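Local coordinates for N-terminal acetyltransferase-like protein (Chaetomium thermophilum, PDB 5NNP), which probably serves as the tetratricopeptide-repeat auxiliary subunit of an N-terminal acetyltransferase complex of the NatA type, at residues A51-F64 with W81-N93. Residues are numbered along the deposited sequence; the frame is centred on the assembly and turned at random.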
ATOM      1  N   ALA A  51      37.589   8.873   8.366  1.00 61.35           N
ATOM      2  CA  ALA A  51      36.741   7.751   7.974  1.00 58.08           C
ATOM      3  C   ALA A  51      35.446   8.236   7.349  1.00 62.61           C
ATOM      4  O   ALA A  51      34.939   7.617   6.420  1.00 70.53           O
ATOM      5  CB  ALA A  51      36.446   6.866   9.165  1.00 54.88           C
ATOM      6  N   LEU A  52      34.920   9.348   7.859  1.00 66.33           N
ATOM      7  CA  LEU A  52      33.711   9.959   7.304  1.00 69.61           C
ATOM      8  C   LEU A  52      33.924  10.416   5.873  1.00 74.01           C
ATOM      9  O   LEU A  52      33.144  10.083   4.984  1.00 78.42           O
ATOM     10  CB  LEU A  52      33.266  11.155   8.141  1.00 66.64           C
ATOM     11  CG  LEU A  52      32.338  10.938   9.331  1.00 57.82           C
ATOM     12  CD1 LEU A  52      31.890  12.289   9.880  1.00 50.15           C
ATOM     13  CD2 LEU A  52      31.148  10.080   8.944  1.00 57.10           C
ATOM     14  N   ILE A  53      34.982  11.194   5.668  1.00 77.51           N
ATOM     15  CA  ILE A  53      35.313  11.726   4.352  1.00 81.42           C
ATOM     16  C   ILE A  53      35.564  10.604   3.356  1.00 85.15           C
ATOM     17  O   ILE A  53      35.184  10.703   2.192  1.00 90.09           O
ATOM     18  CB  ILE A  53      36.543  12.645   4.413  1.00 82.77           C
ATOM     19  CG1 ILE A  53      36.264  13.837   5.332  1.00 78.91           C
ATOM     20  CG2 ILE A  53      36.920  13.123   3.016  1.00 91.51           C
ATOM     21  CD1 ILE A  53      37.444  14.781   5.512  1.00 76.48           C
ATOM     22  N   LEU A  54      36.198   9.532   3.814  1.00 85.00           N
ATOM     23  CA  LEU A  54      36.414   8.377   2.956  1.00 92.94           C
ATOM     24  C   LEU A  54      35.080   7.786   2.514  1.00 98.73           C
ATOM     25  O   LEU A  54      34.880   7.500   1.326  1.00104.80           O
ATOM     26  CB  LEU A  54      37.257   7.324   3.672  1.00 89.76           C
ATOM     27  CG  LEU A  54      38.714   7.714   3.920  1.00 85.53           C
ATOM     28  CD1 LEU A  54      39.433   6.610   4.665  1.00 82.87           C
ATOM     29  CD2 LEU A  54      39.418   8.021   2.610  1.00 84.62           C
ATOM     30  N   ASN A  55      34.170   7.619   3.473  1.00 93.58           N
ATOM     31  CA  ASN A  55      32.835   7.093   3.200  1.00 91.88           C
ATOM     32  C   ASN A  55      32.042   8.036   2.304  1.00 92.92           C
ATOM     33  O   ASN A  55      31.213   7.600   1.504  1.00 95.93           O
ATOM     34  CB  ASN A  55      32.080   6.846   4.508  1.00 92.40           C
ATOM     35  CG  ASN A  55      30.784   6.071   4.305  1.00 92.57           C
ATOM     36  OD1 ASN A  55      29.697   6.643   4.353  1.00 92.22           O
ATOM     37  ND2 ASN A  55      30.897   4.762   4.081  1.00 88.85           N
ATOM     38  N   ALA A  56      32.317   9.330   2.435  1.00 91.23           N
ATOM     39  CA  ALA A  56      31.650  10.354   1.640  1.00 92.54           C
ATOM     40  C   ALA A  56      32.223  10.431   0.224  1.00112.25           C
ATOM     41  O   ALA A  56      31.948  11.376  -0.522  1.00117.52           O
ATOM     42  CB  ALA A  56      31.756  11.702   2.329  1.00 83.11           C
ATOM     43  N   GLN A  57      33.028   9.436  -0.140  1.00114.48           N
ATOM     44  CA  GLN A  57      33.591   9.360  -1.481  1.00117.24           C
ATOM     45  C   GLN A  57      33.807   7.894  -1.853  1.00111.37           C
ATOM     46  O   GLN A  57      34.838   7.524  -2.414  1.00118.21           O
ATOM     47  CB  GLN A  57      34.902  10.157  -1.569  1.00124.45           C
ATOM     48  CG  GLN A  57      35.406  10.432  -2.997  1.00134.36           C
ATOM     49  CD  GLN A  57      34.688  11.591  -3.690  1.00139.31           C
ATOM     50  OE1 GLN A  57      33.460  11.681  -3.667  1.00143.85           O
ATOM     51  NE2 GLN A  57      35.462  12.482  -4.311  1.00139.20           N
ATOM     52  N   GLY A  58      32.828   7.062  -1.513  1.00105.41           N
ATOM     53  CA  GLY A  58      32.790   5.685  -1.972  1.00107.43           C
ATOM     54  C   GLY A  58      33.716   4.704  -1.276  1.00107.21           C
ATOM     55  O   GLY A  58      33.563   3.487  -1.424  1.00109.69           O
ATOM     56  N   LYS A  59      34.678   5.219  -0.517  1.00103.08           N
ATOM     57  CA  LYS A  59      35.676   4.368   0.122  1.00 97.67           C
ATOM     58  C   LYS A  59      35.050   3.592   1.275  1.00 92.99           C
ATOM     59  O   LYS A  59      35.600   3.540   2.376  1.00 99.37           O
ATOM     60  CB  LYS A  59      36.851   5.202   0.627  1.00 98.12           C
ATOM     61  CG  LYS A  59      37.434   6.186  -0.389  1.00105.17           C
ATOM     62  CD  LYS A  59      38.334   5.497  -1.397  1.00107.06           C
ATOM     63  CE  LYS A  59      39.526   6.373  -1.768  1.00112.23           C
ATOM     64  NZ  LYS A  59      39.127   7.737  -2.212  1.00113.88           N
ATOM     65  N   THR A  60      33.901   2.982   1.011  1.00 85.96           N
ATOM     66  CA  THR A  60      33.085   2.381   2.057  1.00 78.97           C
ATOM     67  C   THR A  60      33.828   1.312   2.870  1.00 82.93           C
ATOM     68  O   THR A  60      33.852   1.374   4.100  1.00 82.56           O
ATOM     69  CB  THR A  60      31.795   1.783   1.455  1.00 69.35           C
ATOM     70  OG1 THR A  60      31.099   2.810   0.740  1.00 75.68           O
ATOM     71  CG2 THR A  60      30.883   1.237   2.544  1.00 59.80           C
ATOM     72  N   GLU A  61      34.438   0.341   2.199  1.00 86.62           N
ATOM     73  CA  GLU A  61      35.151  -0.710   2.919  1.00 86.66           C
ATOM     74  C   GLU A  61      36.280  -0.120   3.751  1.00 79.69           C
ATOM     75  O   GLU A  61      36.435  -0.465   4.926  1.00 72.64           O
ATOM     76  CB  GLU A  61      35.708  -1.757   1.957  1.00 96.07           C
ATOM     77  CG  GLU A  61      36.340  -2.946   2.669  1.00100.15           C
ATOM     78  CD  GLU A  61      36.844  -4.014   1.713  1.00108.69           C
ATOM     79  OE1 GLU A  61      36.541  -3.928   0.500  1.00114.30           O
ATOM     80  OE2 GLU A  61      37.545  -4.942   2.177  1.00108.42           O
ATOM     81  N   GLU A  62      37.046   0.777   3.127  1.00 83.99           N
ATOM     82  CA  GLU A  62      38.213   1.407   3.742  1.00 81.75           C
ATOM     83  C   GLU A  62      37.815   2.284   4.924  1.00 75.68           C
ATOM     84  O   GLU A  62      38.494   2.296   5.950  1.00 69.35           O
ATOM     85  CB  GLU A  62      38.989   2.244   2.713  1.00 80.18           C
ATOM     86  CG  GLU A  62      40.244   2.900   3.275  1.00 80.93           C
ATOM     87  CD  GLU A  62      40.967   3.781   2.269  1.00 90.79           C
ATOM     88  OE1 GLU A  62      42.065   4.277   2.596  1.00 92.42           O
ATOM     89  OE2 GLU A  62      40.446   3.983   1.152  1.00100.44           O
ATOM     90  N   ALA A  63      36.713   3.012   4.767  1.00 72.98           N
ATOM     91  CA  ALA A  63      36.186   3.850   5.834  1.00 67.89           C
ATOM     92  C   ALA A  63      35.827   3.011   7.059  1.00 68.80           C
ATOM     93  O   ALA A  63      36.122   3.402   8.192  1.00 71.18           O
ATOM     94  CB  ALA A  63      34.977   4.633   5.348  1.00 62.81           C
ATOM     95  N   PHE A  64      35.216   1.851   6.828  1.00 66.73           N
ATOM     96  CA  PHE A  64      34.809   0.967   7.919  1.00 62.47           C
ATOM     97  C   PHE A  64      35.998   0.371   8.646  1.00 65.44           C
ATOM     98  O   PHE A  64      35.993   0.260   9.871  1.00 69.05           O
ATOM     99  CB  PHE A  64      33.908  -0.162   7.407  1.00 57.02           C
ATOM    100  CG  PHE A  64      32.459   0.075   7.669  1.00 54.24           C
ATOM    101  CD1 PHE A  64      31.942  -0.096   8.939  1.00 53.96           C
ATOM    102  CD2 PHE A  64      31.615   0.499   6.651  1.00 63.13           C
ATOM    103  CE1 PHE A  64      30.602   0.139   9.190  1.00 57.58           C
ATOM    104  CE2 PHE A  64      30.271   0.735   6.888  1.00 61.83           C
ATOM    105  CZ  PHE A  64      29.762   0.557   8.157  1.00 60.88           C
ATOM    106  N   TRP A  81      32.442   6.458  18.149  1.00 39.56           N
ATOM    107  CA  TRP A  81      31.253   5.620  18.113  1.00 34.77           C
ATOM    108  C   TRP A  81      30.148   6.243  17.245  1.00 43.15           C
ATOM    109  O   TRP A  81      29.496   5.547  16.465  1.00 39.58           O
ATOM    110  CB  TRP A  81      30.760   5.341  19.536  1.00 29.75           C
ATOM    111  CG  TRP A  81      31.670   4.363  20.246  1.00 31.94           C
ATOM    112  CD1 TRP A  81      32.614   4.654  21.196  1.00 30.09           C
ATOM    113  CD2 TRP A  81      31.749   2.949  20.026  1.00 30.45           C
ATOM    114  NE1 TRP A  81      33.264   3.509  21.588  1.00 28.75           N
ATOM    115  CE2 TRP A  81      32.756   2.447  20.888  1.00 31.06           C
ATOM    116  CE3 TRP A  81      31.070   2.057  19.186  1.00 33.86           C
ATOM    117  CZ2 TRP A  81      33.100   1.091  20.937  1.00 27.65           C
ATOM    118  CZ3 TRP A  81      31.416   0.691  19.238  1.00 39.57           C
ATOM    119  CH2 TRP A  81      32.427   0.231  20.110  1.00 36.14           C
ATOM    120  N   HIS A  82      29.969   7.556  17.365  1.00 38.53           N
ATOM    121  CA  HIS A  82      29.027   8.297  16.528  1.00 34.40           C
ATOM    122  C   HIS A  82      29.311   8.081  15.031  1.00 37.94           C
ATOM    123  O   HIS A  82      28.404   7.758  14.268  1.00 44.94           O
ATOM    124  CB  HIS A  82      29.078   9.782  16.883  1.00 35.01           C
ATOM    125  CG  HIS A  82      27.948  10.588  16.329  1.00 36.85           C
ATOM    126  ND1 HIS A  82      27.932  11.970  16.368  1.00 51.18           N
ATOM    127  CD2 HIS A  82      26.796  10.220  15.722  1.00 47.66           C
ATOM    128  CE1 HIS A  82      26.817  12.414  15.815  1.00 50.95           C
ATOM    129  NE2 HIS A  82      26.108  11.373  15.414  1.00 48.78           N
ATOM    130  N   VAL A  83      30.570   8.242  14.629  1.00 37.85           N
ATOM    131  CA  VAL A  83      31.001   8.016  13.250  1.00 43.26           C
ATOM    132  C   VAL A  83      30.658   6.601  12.773  1.00 45.95           C
ATOM    133  O   VAL A  83      30.061   6.405  11.705  1.00 39.27           O
ATOM    134  CB  VAL A  83      32.531   8.239  13.092  1.00 39.88           C
ATOM    135  CG1 VAL A  83      33.013   7.729  11.757  1.00 39.57           C
ATOM    136  CG2 VAL A  83      32.876   9.703  13.246  1.00 40.30           C
ATOM    137  N   TYR A  84      31.055   5.624  13.579  1.00 46.89           N
ATOM    138  CA  TYR A  84      30.783   4.219  13.309  1.00 45.92           C
ATOM    139  C   TYR A  84      29.290   4.009  12.997  1.00 39.92           C
ATOM    140  O   TYR A  84      28.929   3.307  12.055  1.00 35.23           O
ATOM    141  CB  TYR A  84      31.230   3.383  14.514  1.00 45.31           C
ATOM    142  CG  TYR A  84      31.537   1.919  14.244  1.00 45.65           C
ATOM    143  CD1 TYR A  84      32.349   1.537  13.181  1.00 46.93           C
ATOM    144  CD2 TYR A  84      31.057   0.918  15.096  1.00 33.99           C
ATOM    145  CE1 TYR A  84      32.647   0.192  12.948  1.00 44.47           C
ATOM    146  CE2 TYR A  84      31.342  -0.425  14.865  1.00 30.97           C
ATOM    147  CZ  TYR A  84      32.134  -0.779  13.794  1.00 38.97           C
ATOM    148  OH  TYR A  84      32.426  -2.102  13.577  1.00 44.71           O
ATOM    149  N   GLY A  85      28.433   4.644  13.789  1.00 35.30           N
ATOM    150  CA  GLY A  85      26.999   4.578  13.586  1.00 39.90           C
ATOM    151  C   GLY A  85      26.558   5.221  12.283  1.00 48.20           C
ATOM    152  O   GLY A  85      25.782   4.638  11.522  1.00 47.52           O
ATOM    153  N   ILE A  86      27.067   6.424  12.027  1.00 47.44           N
ATOM    154  CA  ILE A  86      26.771   7.152  10.802  1.00 42.36           C
ATOM    155  C   ILE A  86      27.084   6.327   9.552  1.00 43.48           C
ATOM    156  O   ILE A  86      26.275   6.259   8.635  1.00 41.05           O
ATOM    157  CB  ILE A  86      27.546   8.482  10.762  1.00 48.74           C
ATOM    158  CG1 ILE A  86      27.037   9.410  11.867  1.00 44.73           C
ATOM    159  CG2 ILE A  86      27.403   9.161   9.403  1.00 43.97           C
ATOM    160  CD1 ILE A  86      27.866  10.661  12.035  1.00 42.14           C
ATOM    161  N   LEU A  87      28.250   5.688   9.530  1.00 44.43           N
ATOM    162  CA  LEU A  87      28.607   4.793   8.437  1.00 42.10           C
ATOM    163  C   LEU A  87      27.559   3.689   8.265  1.00 43.04           C
ATOM    164  O   LEU A  87      26.990   3.519   7.182  1.00 41.47           O
ATOM    165  CB  LEU A  87      29.991   4.190   8.678  1.00 46.09           C
ATOM    166  CG  LEU A  87      31.126   5.208   8.839  1.00 47.78           C
ATOM    167  CD1 LEU A  87      32.474   4.530   9.050  1.00 42.75           C
ATOM    168  CD2 LEU A  87      31.173   6.125   7.640  1.00 53.80           C
ATOM    169  N   TYR A  88      27.304   2.959   9.346  1.00 39.35           N
ATOM    170  CA  TYR A  88      26.290   1.907   9.374  1.00 36.19           C
ATOM    171  C   TYR A  88      24.932   2.382   8.902  1.00 36.57           C
ATOM    172  O   TYR A  88      24.302   1.741   8.072  1.00 38.05           O
ATOM    173  CB  TYR A  88      26.143   1.348  10.781  1.00 37.28           C
ATOM    174  CG  TYR A  88      27.091   0.228  11.101  1.00 38.21           C
ATOM    175  CD1 TYR A  88      27.285  -0.811  10.208  1.00 37.79           C
ATOM    176  CD2 TYR A  88      27.798   0.211  12.292  1.00 29.87           C
ATOM    177  CE1 TYR A  88      28.153  -1.847  10.492  1.00 36.72           C
ATOM    178  CE2 TYR A  88      28.664  -0.808  12.582  1.00 29.78           C
ATOM    179  CZ  TYR A  88      28.840  -1.840  11.684  1.00 45.61           C
ATOM    180  OH  TYR A  88      29.713  -2.875  11.972  1.00 53.30           O
ATOM    181  N   ARG A  89      24.471   3.498   9.446  1.00 36.58           N
ATOM    182  CA  ARG A  89      23.185   4.041   9.037  1.00 38.10           C
ATOM    183  C   ARG A  89      23.188   4.370   7.553  1.00 41.84           C
ATOM    184  O   ARG A  89      22.181   4.206   6.878  1.00 54.25           O
ATOM    185  CB  ARG A  89      22.835   5.280   9.848  1.00 38.03           C
ATOM    186  CG  ARG A  89      21.501   5.836   9.484  1.00 40.26           C
ATOM    187  CD  ARG A  89      21.182   7.044  10.302  1.00 47.19           C
ATOM    188  NE  ARG A  89      21.979   8.192   9.909  1.00 53.83           N
ATOM    189  CZ  ARG A  89      21.829   9.404  10.429  1.00 60.19           C
ATOM    190  NH1 ARG A  89      20.914   9.605  11.364  1.00 60.50           N
ATOM    191  NH2 ARG A  89      22.589  10.412  10.018  1.00 65.71           N
ATOM    192  N   THR A  90      24.327   4.826   7.045  1.00 44.43           N
ATOM    193  CA  THR A  90      24.455   5.129   5.626  1.00 49.34           C
ATOM    194  C   THR A  90      24.336   3.875   4.779  1.00 48.40           C
ATOM    195  O   THR A  90      23.681   3.889   3.738  1.00 52.40           O
ATOM    196  CB  THR A  90      25.791   5.801   5.293  1.00 49.80           C
ATOM    197  OG1 THR A  90      25.921   7.010   6.038  1.00 51.88           O
ATOM    198  CG2 THR A  90      25.841   6.139   3.824  1.00 53.46           C
ATOM    199  N   ASN A  91      24.993   2.804   5.223  1.00 49.21           N
ATOM    200  CA  ASN A  91      24.959   1.515   4.531  1.00 58.17           C
ATOM    201  C   ASN A  91      23.716   0.700   4.880  1.00 53.12           C
ATOM    202  O   ASN A  91      23.663  -0.504   4.651  1.00 62.26           O
ATOM    203  CB  ASN A  91      26.220   0.706   4.840  1.00 66.03           C
ATOM    204  CG  ASN A  91      27.449   1.234   4.097  1.00 83.04           C
ATOM    205  OD1 ASN A  91      27.697   0.863   2.947  1.00 93.72           O
ATOM    206  ND2 ASN A  91      28.222   2.100   4.753  1.00 81.48           N
ATOM    207  N   LYS A  92      22.728   1.383   5.444  1.00 48.83           N
ATOM    208  CA  LYS A  92      21.400   0.830   5.685  1.00 50.75           C
ATOM    209  C   LYS A  92      21.350  -0.311   6.699  1.00 48.66           C
ATOM    210  O   LYS A  92      20.329  -0.989   6.808  1.00 51.07           O
ATOM    211  CB  LYS A  92      20.787   0.368   4.369  1.00 50.93           C
ATOM    212  CG  LYS A  92      20.701   1.476   3.350  1.00 52.08           C
ATOM    213  CD  LYS A  92      20.288   2.768   4.019  1.00 54.92           C
ATOM    214  CE  LYS A  92      20.395   3.927   3.050  1.00 55.73           C
ATOM    215  NZ  LYS A  92      19.637   3.620   1.825  1.00 62.80           N
ATOM    216  N   ASN A  93      22.438  -0.507   7.438  1.00 38.87           N
ATOM    217  CA  ASN A  93      22.452  -1.443   8.554  1.00 36.90           C
ATOM    218  C   ASN A  93      22.039  -0.757   9.850  1.00 35.80           C
ATOM    219  O   ASN A  93      22.863  -0.459  10.721  1.00 40.26           O
ATOM    220  CB  ASN A  93      23.827  -2.076   8.726  1.00 39.68           C
ATOM    221  CG  ASN A  93      23.840  -3.159   9.801  1.00 51.22           C
ATOM    222  OD1 ASN A  93      22.866  -3.351  10.540  1.00 48.08           O
ATOM    223  ND2 ASN A  93      24.955  -3.870   9.895  1.00 59.80           N
TER
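L87 drives its branched tip into the hollow where two consecutive helices meet, a knob among A51 and N55 of helix 44-55 and A63 and F64 of helix 60-73. Its CD2 lies against N55, with CB of that residue 3.3 Å away, while CD1 reaches over the backbone carbonyl of A63. A51 and A63 suit the floor of the hollow, since their single methyls leave depth for a forked side chain. F64 closes one wall: CB of L87 stands over a face of its ring, a CH-pi contact 4.1 Å from the centroid. Beyond L87, the rim of that ring meets Y88, Y84 and N91 of the same segment. Its CE1 sits over one face of the Y88 ring, 3.4 Å from Y88 CE1, the two rings meeting obliquely with planes at 57°, and CD1 meets Y84 CE1. With chi1 at -101°, the F64 ring swings across to these partners.

Toward the N-terminal side of segment 81-93, L52 lays its CG against both methyls of V83 and its CD2 against CG2 of I86, 3.9 Å away; branched aliphatics suit this stripe because their methyls mesh without polar demands. Toward the C-terminal end of helix 78-90 the contact turns polar and more open. N91 folds its amide back so that ND2 bonds to L87 O at 3.1 Å, approaching from above the carbonyl plane, and the same nitrogen lies at the edge of the F64 ring. Its OD1 faces the T60 methyl, CG2. N55, partly exposed, suits this border: CB packs on L87, OD1 faces the T90 methyl, and its amide passes N91 without bonding to it.

Helix 78-90, which opens a predicted tetratricopeptide repeat, runs nearly parallel to segment 51-55, at 13°, and antiparallel to segment 60-64, packing into the groove of the hairpin before it, as in the superhelical stacking of such repeats.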